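Local structure of type I site-specific restriction-modification system, R (Restriction) subunit (Vibrio vulnificus, 3H1T) at residues K108-A119 and L128-E136; Y181-A190 and I357-D368. The protein probably serves as the ATP-driven motor and DNA-cleaving subunit of a type I restriction enzyme, this fragment holding its N-terminal and two helicase-like domains. All coordinates share one frame; numbering follows the deposited sequence.

In the fold
The two contacts follow one another along the chain, neither nested nor crossing. Contact 1 comes first, in the N-terminal domain: it closes the turn of the hairpin 118-122/127-131 and lays helix 104-114 beside it. Contact 2 spans a far longer loop. It brings helix 181-195, at the start of the first helicase-like domain, against strand 358-360 and helix 362-368, after which the chain enters the second helicase-like sheet. Their centres are about 17 Å apart, yet the contacts touch: the end of helix 104-114 meets the start of helix 181-195, where Ile113 and Leu114 pack on Tyr181, joining the N-terminal domain to the motor.

Contact 1: residues K108-A119 and L128-E136; sequences KDYAEILGLKFA and LEFDYTTGE
A beta hairpin held against the helix before it is built round Tyr132 and Phe130, which meet Ala119, Ala111 and Lys108. Ala119 and Phe130 form an antiparallel hydrogen-bonded pair, Phe130 N to Ala119 O at 2.9 Å and Ala119 N to Phe130 O at 3.1 Å; beyond the strands, Tyr132 N bonds to Lys117 O. The Tyr132 ring reaches past the small Ala119, whose CB lies at the ring edge, to the helix, where Ala111 CB comes within 3.8 Å of Tyr132 CE1. Tyr132 OH lies 2.9 Å from both Lys108 O and Glu112 OE2. Past the helix, Gly115 makes a Schellman motif, its positive phi suiting glycine, and the chain continues into strand 118-122, parallel to strand 86-93: a beta-alpha-beta crossover, consistent with the nuclease-like domain of such subunits. Lys108 bends at chi3 (50°), which sets NZ over one face of the Phe130 ring, 3.9 Å from its centroid, a cation-pi contact. The other side of the hairpin carries Phe118, whose ring meets Asp131 OD2 at its edge, CE1 to OD2 3.3 Å; that oxygen also salt-bridges Arg152 of helix 146-157. Asp131 OD1 accepts from Thr133 N at 2.6 Å, an Asx turn that starts the chain's reversal.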
loop_
_atom_site.group_PDB
_atom_site.type_symbol
_atom_site.label_atom_id
_atom_site.label_comp_id
_atom_site.label_asym_id
_atom_site.label_seq_id
_atom_site.Cartn_x
_atom_site.Cartn_y
_atom_site.Cartn_z
ATOM N N LYS A 108 -0.593 -11.442 21.467
ATOM C CA LYS A 108 -1.867 -10.991 20.911
ATOM C C LYS A 108 -1.616 -9.873 19.893
ATOM O O LYS A 108 -2.281 -9.784 18.868
ATOM C CB LYS A 108 -2.789 -10.471 22.027
ATOM C CG LYS A 108 -3.458 -11.570 22.844
ATOM C CD LYS A 108 -4.316 -11.037 23.986
ATOM C CE LYS A 108 -5.285 -9.949 23.541
ATOM N NZ LYS A 108 -6.498 -9.885 24.404
ATOM N N ASP A 109 -0.633 -9.027 20.187
ATOM C CA ASP A 109 -0.290 -7.919 19.307
ATOM C C ASP A 109 0.248 -8.403 17.961
ATOM O O ASP A 109 -0.001 -7.770 16.943
ATOM C CB ASP A 109 0.740 -7.002 19.978
ATOM C CG ASP A 109 0.631 -5.556 19.513
ATOM O OD1 ASP A 109 -0.350 -4.876 19.873
ATOM O OD2 ASP A 109 1.535 -5.097 18.784
ATOM N N TYR A 110 0.986 -9.511 17.955
ATOM C CA TYR A 110 1.540 -10.058 16.718
ATOM C C TYR A 110 0.446 -10.754 15.924
ATOM O O TYR A 110 0.464 -10.778 14.691
ATOM C CB TYR A 110 2.648 -11.078 17.005
ATOM C CG TYR A 110 3.980 -10.512 17.436
ATOM C CD1 TYR A 110 4.663 -9.589 16.644
ATOM C CD2 TYR A 110 4.579 -10.933 18.619
ATOM C CE1 TYR A 110 5.920 -9.092 17.024
ATOM C CE2 TYR A 110 5.829 -10.450 19.010
ATOM C CZ TYR A 110 6.494 -9.528 18.207
ATOM O OH TYR A 110 7.717 -9.035 18.608
ATOM N N ALA A 111 -0.489 -11.345 16.654
ATOM C CA ALA A 111 -1.606 -12.046 16.054
ATOM C C ALA A 111 -2.430 -11.028 15.300
ATOM O O ALA A 111 -2.773 -11.215 14.138
ATOM C CB ALA A 111 -2.443 -12.696 17.133
ATOM N N GLU A 112 -2.739 -9.933 15.982
ATOM C CA GLU A 112 -3.519 -8.854 15.396
ATOM C C GLU A 112 -2.787 -8.250 14.182
ATOM O O GLU A 112 -3.410 -7.981 13.158
ATOM C CB GLU A 112 -3.813 -7.795 16.468
ATOM C CG GLU A 112 -4.895 -8.242 17.461
ATOM C CD GLU A 112 -4.749 -7.649 18.863
ATOM O OE1 GLU A 112 -4.066 -6.616 19.009
ATOM O OE2 GLU A 112 -5.326 -8.212 19.820
ATOM N N ILE A 113 -1.474 -8.059 14.267
ATOM C CA ILE A 113 -0.731 -7.501 13.141
ATOM C C ILE A 113 -0.627 -8.451 11.938
ATOM O O ILE A 113 -0.681 -8.018 10.797
ATOM C CB ILE A 113 0.708 -7.113 13.563
ATOM C CG1 ILE A 113 0.689 -5.841 14.405
ATOM C CG2 ILE A 113 1.584 -6.888 12.335
ATOM C CD1 ILE A 113 2.026 -5.553 15.083
ATOM N N LEU A 114 -0.466 -9.743 12.208
ATOM C CA LEU A 114 -0.339 -10.751 11.164
ATOM C C LEU A 114 -1.685 -11.321 10.724
ATOM O O LEU A 114 -1.738 -12.210 9.879
ATOM C CB LEU A 114 0.563 -11.882 11.654
ATOM C CG LEU A 114 2.006 -11.552 12.044
ATOM C CD1 LEU A 114 2.580 -12.720 12.813
ATOM C CD2 LEU A 114 2.845 -11.255 10.810
ATOM N N GLY A 115 -2.770 -10.827 11.301
ATOM C CA GLY A 115 -4.081 -11.322 10.926
ATOM C C GLY A 115 -4.398 -12.742 11.352
ATOM O O GLY A 115 -5.120 -13.455 10.642
ATOM N N LEU A 116 -3.880 -13.161 12.503
ATOM C CA LEU A 116 -4.104 -14.524 12.980
ATOM C C LEU A 116 -5.161 -14.564 14.065
ATOM O O LEU A 116 -5.405 -13.565 14.741
ATOM C CB LEU A 116 -2.810 -15.122 13.524
ATOM C CG LEU A 116 -1.647 -14.927 12.537
ATOM C CD1 LEU A 116 -0.396 -15.560 13.099
ATOM C CD2 LEU A 116 -1.976 -15.517 11.162
ATOM N N LYS A 117 -5.791 -15.725 14.216
ATOM C CA LYS A 117 -6.853 -15.940 15.196
ATOM C C LYS A 117 -6.405 -16.724 16.422
ATOM O O LYS A 117 -7.212 -16.975 17.312
ATOM C CB LYS A 117 -8.006 -16.707 14.543
ATOM C CG LYS A 117 -9.252 -15.900 14.238
ATOM C CD LYS A 117 -9.020 -14.879 13.138
ATOM C CE LYS A 117 -10.322 -14.152 12.767
ATOM N NZ LYS A 117 -10.345 -12.725 13.200
ATOM N N PHE A 118 -5.142 -17.124 16.480
ATOM C CA PHE A 118 -4.662 -17.878 17.632
ATOM C C PHE A 118 -3.333 -17.341 18.154
ATOM O O PHE A 118 -2.383 -17.157 17.399
ATOM C CB PHE A 118 -4.546 -19.362 17.266
ATOM C CG PHE A 118 -5.830 -19.943 16.751
ATOM C CD1 PHE A 118 -6.913 -20.149 17.608
ATOM C CD2 PHE A 118 -6.002 -20.166 15.383
ATOM C CE1 PHE A 118 -8.159 -20.552 17.111
ATOM C CE2 PHE A 118 -7.238 -20.573 14.870
ATOM C CZ PHE A 118 -8.322 -20.764 15.737
ATOM N N ALA A 119 -3.262 -17.083 19.450
ATOM C CA ALA A 119 -2.035 -16.558 20.023
ATOM C C ALA A 119 -1.611 -17.331 21.261
ATOM O O ALA A 119 -2.449 -17.694 22.082
ATOM C CB ALA A 119 -2.220 -15.071 20.367
ATOM N N LEU A 128 -0.144 -20.588 27.514
ATOM C CA LEU A 128 -1.321 -19.742 27.667
ATOM C C LEU A 128 -1.863 -19.407 26.278
ATOM O O LEU A 128 -1.137 -18.887 25.440
ATOM C CB LEU A 128 -0.944 -18.442 28.383
ATOM C CG LEU A 128 -1.831 -17.899 29.507
ATOM C CD1 LEU A 128 -1.618 -16.402 29.521
ATOM C CD2 LEU A 128 -3.306 -18.241 29.294
ATOM N N GLU A 129 -3.138 -19.687 26.036
ATOM C CA GLU A 129 -3.735 -19.427 24.734
ATOM C C GLU A 129 -4.824 -18.353 24.736
ATOM O O GLU A 129 -5.644 -18.295 25.647
ATOM C CB GLU A 129 -4.341 -20.718 24.171
ATOM C CG GLU A 129 -5.100 -20.548 22.854
ATOM C CD GLU A 129 -5.961 -21.751 22.471
ATOM O OE1 GLU A 129 -7.023 -21.954 23.094
ATOM O OE2 GLU A 129 -5.577 -22.489 21.541
ATOM N N PHE A 130 -4.805 -17.482 23.734
ATOM C CA PHE A 130 -5.870 -16.518 23.593
ATOM C C PHE A 130 -6.451 -16.880 22.242
ATOM O O PHE A 130 -5.768 -16.839 21.220
ATOM C CB PHE A 130 -5.428 -15.060 23.552
ATOM C CG PHE A 130 -6.594 -14.119 23.406
ATOM C CD1 PHE A 130 -7.337 -13.729 24.522
ATOM C CD2 PHE A 130 -7.027 -13.717 22.141
ATOM C CE1 PHE A 130 -8.499 -12.961 24.375
ATOM C CE2 PHE A 130 -8.191 -12.953 21.986
ATOM C CZ PHE A 130 -8.923 -12.575 23.098
ATOM N N ASP A 131 -7.717 -17.252 22.237
ATOM C CA ASP A 131 -8.367 -17.653 21.006
ATOM C C ASP A 131 -9.328 -16.555 20.563
ATOM O O ASP A 131 -10.326 -16.287 21.236
ATOM C CB ASP A 131 -9.105 -18.966 21.268
ATOM C CG ASP A 131 -9.776 -19.529 20.037
ATOM O OD1 ASP A 131 -10.217 -18.758 19.168
ATOM O OD2 ASP A 131 -9.883 -20.767 19.954
ATOM N N TYR A 132 -9.027 -15.914 19.437
ATOM C CA TYR A 132 -9.889 -14.855 18.948
ATOM C C TYR A 132 -11.271 -15.344 18.527
ATOM O O TYR A 132 -12.225 -14.562 18.533
ATOM C CB TYR A 132 -9.219 -14.100 17.792
ATOM C CG TYR A 132 -8.029 -13.273 18.228
ATOM C CD1 TYR A 132 -6.807 -13.879 18.507
ATOM C CD2 TYR A 132 -8.139 -11.891 18.406
ATOM C CE1 TYR A 132 -5.723 -13.145 18.944
ATOM C CE2 TYR A 132 -7.057 -11.138 18.851
ATOM C CZ TYR A 132 -5.849 -11.775 19.124
ATOM O OH TYR A 132 -4.779 -11.069 19.604
ATOM N N THR A 133 -11.392 -16.629 18.188
ATOM C CA THR A 133 -12.685 -17.156 17.767
ATOM C C THR A 133 -13.651 -17.327 18.946
ATOM O O THR A 133 -14.858 -17.372 18.745
ATOM C CB THR A 133 -12.546 -18.508 17.026
ATOM O OG1 THR A 133 -12.120 -19.521 17.946
ATOM C CG2 THR A 133 -11.524 -18.397 15.894
ATOM N N THR A 134 -13.133 -17.419 20.167
ATOM C CA THR A 134 -14.004 -17.549 21.334
ATOM C C THR A 134 -13.808 -16.411 22.331
ATOM O O THR A 134 -14.679 -16.134 23.151
ATOM C CB THR A 134 -13.775 -18.862 22.109
ATOM O OG1 THR A 134 -12.450 -18.879 22.638
ATOM C CG2 THR A 134 -13.965 -20.055 21.212
ATOM N N GLY A 135 -12.653 -15.763 22.268
ATOM C CA GLY A 135 -12.374 -14.681 23.185
ATOM C C GLY A 135 -11.941 -15.191 24.543
ATOM O O GLY A 135 -11.792 -14.407 25.472
ATOM N N GLU A 136 -11.741 -16.500 24.669
ATOM C CA GLU A 136 -11.321 -17.123 25.920
ATOM C C GLU A 136 -9.800 -17.196 26.052
ATOM O O GLU A 136 -9.100 -17.481 25.082
ATOM C CB GLU A 136 -11.887 -18.544 26.006
ATOM C CG GLU A 136 -13.368 -18.604 26.314
ATOM C CD GLU A 136 -13.967 -19.978 26.082
ATOM O OE1 GLU A 136 -13.243 -20.992 26.238
ATOM O OE2 GLU A 136 -15.172 -20.039 25.756
#

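Contact 2: residues Y181-A190 and I357-D368; sequences YYQQIAINRA and IYTYSLRQGIDD
Helix 181-195 covers strand 358-360 and the helix after it through four tyrosines, with Tyr181 and Arg189 supplying the polar links. Tyr181 OH accepts from Gln364 NE2 at 2.9 Å, the donor reaching it in the amide plane, and gives its own proton to Asp368 OD2, a bond modelled so short that its exact length is doubtful. Tyr360 OH is a second donor to that oxygen, at 2.7 Å from Asp368 OD2 on the anti side and tilted out of the carboxylate plane, while Lys74 forms a salt bridge with OD1; buried Asp368 thus has both oxygens engaged. Tyr182 and Tyr360 stack face to face, centroids 3.6 Å apart, and the hydroxyl of Tyr182 bonds to Thr209 O and Arg180. Strand 358-360 is an edge strand of the parallel, RecA-like sheet of the first motor domain, pairing with strand 200-205. Tyr358 points its ring at the helix, CG anti to the backbone N (chi1 -175°), and Ile185 CG2 sits over a face, 3.7 Å from the ring centroid. The long, extended Arg189 reaches past it to the backbone, its NH1 2.8 Å from Ile357 O with an N-H...O angle of 163°, in both the guanidinium and carbonyl planes.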
loop_
_atom_site.group_PDB
_atom_site.type_symbol
_atom_site.label_atom_id
_atom_site.label_comp_id
_atom_site.label_asym_id
_atom_site.label_seq_id
_atom_site.Cartn_x
_atom_site.Cartn_y
_atom_site.Cartn_z
ATOM N N TYR A 181 3.698 -10.012 4.513
ATOM C CA TYR A 181 2.688 -10.374 5.498
ATOM C C TYR A 181 1.339 -9.684 5.306
ATOM O O TYR A 181 0.304 -10.339 5.406
ATOM C CB TYR A 181 3.208 -10.135 6.938
ATOM C CG TYR A 181 3.033 -8.729 7.487
ATOM C CD1 TYR A 181 4.009 -7.746 7.296
ATOM C CD2 TYR A 181 1.880 -8.381 8.195
ATOM C CE1 TYR A 181 3.831 -6.450 7.800
ATOM C CE2 TYR A 181 1.699 -7.099 8.705
ATOM C CZ TYR A 181 2.671 -6.137 8.506
ATOM O OH TYR A 181 2.481 -4.879 9.026
ATOM N N TYR A 182 1.332 -8.385 5.012
ATOM C CA TYR A 182 0.063 -7.689 4.838
ATOM C C TYR A 182 -0.651 -8.030 3.534
ATOM O O TYR A 182 -1.876 -8.011 3.478
ATOM C CB TYR A 182 0.232 -6.175 4.960
ATOM C CG TYR A 182 1.138 -5.550 3.950
ATOM C CD1 TYR A 182 2.509 -5.483 4.171
ATOM C CD2 TYR A 182 0.633 -5.035 2.754
ATOM C CE1 TYR A 182 3.361 -4.914 3.225
ATOM C CE2 TYR A 182 1.474 -4.472 1.803
ATOM C CZ TYR A 182 2.837 -4.412 2.041
ATOM O OH TYR A 182 3.670 -3.871 1.085
ATOM N N GLN A 183 0.110 -8.356 2.493
ATOM C CA GLN A 183 -0.504 -8.729 1.215
ATOM C C GLN A 183 -1.225 -10.054 1.390
ATOM O O GLN A 183 -2.275 -10.302 0.791
ATOM C CB GLN A 183 0.562 -8.851 0.131
ATOM C CG GLN A 183 1.201 -7.518 -0.178
ATOM C CD GLN A 183 2.397 -7.597 -1.105
ATOM O OE1 GLN A 183 2.770 -6.599 -1.722
ATOM N NE2 GLN A 183 3.013 -8.769 -1.198
ATOM N N GLN A 184 -0.644 -10.911 2.221
ATOM C CA GLN A 184 -1.230 -12.199 2.505
ATOM C C GLN A 184 -2.539 -12.030 3.280
ATOM O O GLN A 184 -3.492 -12.767 3.038
ATOM C CB GLN A 184 -0.242 -13.053 3.294
ATOM C CG GLN A 184 0.911 -13.588 2.466
ATOM C CD GLN A 184 1.840 -14.463 3.272
ATOM O OE1 GLN A 184 1.391 -15.394 3.926
ATOM N NE2 GLN A 184 3.141 -14.176 3.224
ATOM N N ILE A 185 -2.581 -11.082 4.222
ATOM C CA ILE A 185 -3.791 -10.825 4.995
ATOM C C ILE A 185 -4.870 -10.436 4.004
ATOM O O ILE A 185 -5.957 -11.002 3.985
ATOM C CB ILE A 185 -3.631 -9.621 5.972
ATOM C CG1 ILE A 185 -2.415 -9.826 6.876
ATOM C CG2 ILE A 185 -4.884 -9.446 6.805
ATOM C CD1 ILE A 185 -2.394 -11.152 7.536
ATOM N N ALA A 186 -4.541 -9.463 3.166
ATOM C CA ALA A 186 -5.462 -8.977 2.159
ATOM C C ALA A 186 -5.964 -10.121 1.282
ATOM O O ALA A 186 -7.168 -10.337 1.146
ATOM C CB ALA A 186 -4.776 -7.929 1.303
ATOM N N ILE A 187 -5.035 -10.864 0.699
ATOM C CA ILE A 187 -5.396 -11.964 -0.171
ATOM C C ILE A 187 -6.304 -13.006 0.463
ATOM O O ILE A 187 -7.319 -13.374 -0.120
ATOM C CB ILE A 187 -4.130 -12.669 -0.717
ATOM C CG1 ILE A 187 -3.322 -11.683 -1.568
ATOM C CG2 ILE A 187 -4.529 -13.883 -1.539
ATOM C CD1 ILE A 187 -1.907 -12.120 -1.815
ATOM N N ASN A 188 -5.948 -13.480 1.651
ATOM C CA ASN A 188 -6.730 -14.494 2.347
ATOM C C ASN A 188 -8.128 -14.032 2.774
ATOM O O ASN A 188 -9.084 -14.808 2.710
ATOM C CB ASN A 188 -5.952 -14.996 3.565
ATOM C CG ASN A 188 -4.759 -15.868 3.181
ATOM O OD1 ASN A 188 -4.348 -15.920 2.019
ATOM N ND2 ASN A 188 -4.196 -16.551 4.167
ATOM N N ARG A 189 -8.257 -12.779 3.204
ATOM C CA ARG A 189 -9.564 -12.284 3.626
ATOM C C ARG A 189 -10.491 -12.075 2.446
ATOM O O ARG A 189 -11.712 -12.124 2.594
ATOM C CB ARG A 189 -9.431 -10.975 4.399
ATOM C CG ARG A 189 -8.666 -11.145 5.682
ATOM C CD ARG A 189 -8.889 -9.992 6.618
ATOM N NE ARG A 189 -8.132 -10.176 7.845
ATOM C CZ ARG A 189 -7.982 -9.240 8.770
ATOM N NH1 ARG A 189 -8.550 -8.047 8.610
ATOM N NH2 ARG A 189 -7.239 -9.486 9.835
ATOM N N ALA A 190 -9.902 -11.835 1.279
ATOM C CA ALA A 190 -10.663 -11.631 0.061
ATOM C C ALA A 190 -11.227 -12.977 -0.365
ATOM O O ALA A 190 -12.430 -13.117 -0.587
ATOM C CB ALA A 190 -9.763 -11.069 -1.024
ATOM N N ILE A 357 -12.209 -5.008 4.407
ATOM C CA ILE A 357 -11.915 -6.276 5.072
ATOM C C ILE A 357 -10.499 -6.217 5.653
ATOM O O ILE A 357 -10.114 -7.015 6.504
ATOM C CB ILE A 357 -12.094 -7.470 4.085
ATOM C CG1 ILE A 357 -11.268 -7.279 2.815
ATOM C CG2 ILE A 357 -13.553 -7.568 3.684
ATOM C CD1 ILE A 357 -9.836 -7.668 2.944
ATOM N N TYR A 358 -9.742 -5.229 5.182
ATOM C CA TYR A 358 -8.382 -4.991 5.626
ATOM C C TYR A 358 -7.912 -3.607 5.182
ATOM O O TYR A 358 -8.288 -3.123 4.109
ATOM C CB TYR A 358 -7.439 -6.061 5.063
ATOM C CG TYR A 358 -6.022 -5.955 5.574
ATOM C CD1 TYR A 358 -5.747 -6.048 6.937
ATOM C CD2 TYR A 358 -4.958 -5.748 4.705
ATOM C CE1 TYR A 358 -4.439 -5.950 7.418
ATOM C CE2 TYR A 358 -3.648 -5.640 5.174
ATOM C CZ TYR A 358 -3.395 -5.746 6.532
ATOM O OH TYR A 358 -2.106 -5.668 6.997
ATOM N N THR A 359 -7.105 -2.976 6.031
ATOM C CA THR A 359 -6.541 -1.669 5.751
ATOM C C THR A 359 -5.047 -1.675 6.055
ATOM O O THR A 359 -4.638 -2.022 7.156
ATOM C CB THR A 359 -7.159 -0.542 6.632
ATOM O OG1 THR A 359 -8.541 -0.356 6.311
ATOM C CG2 THR A 359 -6.415 0.765 6.395
ATOM N N TYR A 360 -4.228 -1.313 5.070
ATOM C CA TYR A 360 -2.786 -1.209 5.271
ATOM C C TYR A 360 -2.483 0.252 4.986
ATOM O O TYR A 360 -2.411 0.655 3.828
ATOM C CB TYR A 360 -1.995 -2.106 4.310
ATOM C CG TYR A 360 -0.526 -2.189 4.683
ATOM C CD1 TYR A 360 -0.119 -2.805 5.869
ATOM C CD2 TYR A 360 0.454 -1.589 3.891
ATOM C CE1 TYR A 360 1.233 -2.822 6.253
ATOM C CE2 TYR A 360 1.798 -1.600 4.266
ATOM C CZ TYR A 360 2.182 -2.215 5.449
ATOM O OH TYR A 360 3.502 -2.205 5.833
ATOM N N SER A 361 -2.294 1.042 6.042
ATOM C CA SER A 361 -2.051 2.477 5.922
ATOM C C SER A 361 -0.646 2.900 5.541
ATOM O O SER A 361 0.255 2.082 5.402
ATOM C CB SER A 361 -2.434 3.184 7.225
ATOM O OG SER A 361 -1.532 2.892 8.273
ATOM N N LEU A 362 -0.488 4.207 5.368
ATOM C CA LEU A 362 0.803 4.796 5.047
ATOM C C LEU A 362 1.607 4.702 6.334
ATOM O O LEU A 362 2.810 4.456 6.326
ATOM C CB LEU A 362 0.618 6.259 4.631
ATOM C CG LEU A 362 1.879 7.115 4.496
ATOM C CD1 LEU A 362 2.883 6.411 3.614
ATOM C CD2 LEU A 362 1.519 8.474 3.908
ATOM N N ARG A 363 0.900 4.912 7.440
ATOM C CA ARG A 363 1.452 4.850 8.783
ATOM C C ARG A 363 2.104 3.489 9.030
ATOM O O ARG A 363 3.237 3.413 9.479
ATOM C CB ARG A 363 0.322 5.084 9.789
ATOM C CG ARG A 363 0.759 5.294 11.221
ATOM C CD ARG A 363 -0.411 5.521 12.170
ATOM N NE ARG A 363 -0.910 4.297 12.798
ATOM C CZ ARG A 363 -1.765 3.436 12.242
ATOM N NH1 ARG A 363 -2.246 3.643 11.021
ATOM N NH2 ARG A 363 -2.148 2.361 12.917
ATOM N N GLN A 364 1.384 2.411 8.741
ATOM C CA GLN A 364 1.924 1.069 8.944
ATOM C C GLN A 364 3.075 0.801 7.973
ATOM O O GLN A 364 4.098 0.249 8.367
ATOM C CB GLN A 364 0.832 0.010 8.760
ATOM C CG GLN A 364 1.123 -1.277 9.496
ATOM C CD GLN A 364 -0.111 -2.134 9.715
ATOM O OE1 GLN A 364 -1.227 -1.626 9.832
ATOM N NE2 GLN A 364 0.089 -3.445 9.794
ATOM N N GLY A 365 2.902 1.188 6.712
ATOM C CA GLY A 365 3.951 1.004 5.733
ATOM C C GLY A 365 5.251 1.667 6.162
ATOM O O GLY A 365 6.321 1.050 6.090
ATOM N N ILE A 366 5.188 2.911 6.618
ATOM C CA ILE A 366 6.406 3.582 7.058
ATOM C C ILE A 366 6.985 2.855 8.262
ATOM O O ILE A 366 8.188 2.639 8.346
ATOM C CB ILE A 366 6.183 5.057 7.504
ATOM C CG1 ILE A 366 5.667 5.907 6.344
ATOM C CG2 ILE A 366 7.509 5.649 7.978
ATOM C CD1 ILE A 366 5.244 7.289 6.779
ATOM N N ASP A 367 6.125 2.467 9.194
ATOM C CA ASP A 367 6.615 1.772 10.365
ATOM C C ASP A 367 7.232 0.417 10.048
ATOM O O ASP A 367 8.100 -0.045 10.775
ATOM C CB ASP A 367 5.519 1.580 11.407
ATOM C CG ASP A 367 6.091 1.221 12.760
ATOM O OD1 ASP A 367 6.971 1.979 13.220
ATOM O OD2 ASP A 367 5.685 0.200 13.358
ATOM N N ASP A 368 6.797 -0.215 8.964
ATOM C CA ASP A 368 7.334 -1.520 8.612
ATOM C C ASP A 368 8.573 -1.414 7.730
ATOM O O ASP A 368 9.197 -2.424 7.407
ATOM C CB ASP A 368 6.271 -2.354 7.889
ATOM C CG ASP A 368 5.120 -2.772 8.797
ATOM O OD1 ASP A 368 5.211 -2.610 10.028
ATOM O OD2 ASP A 368 4.125 -3.288 8.261
#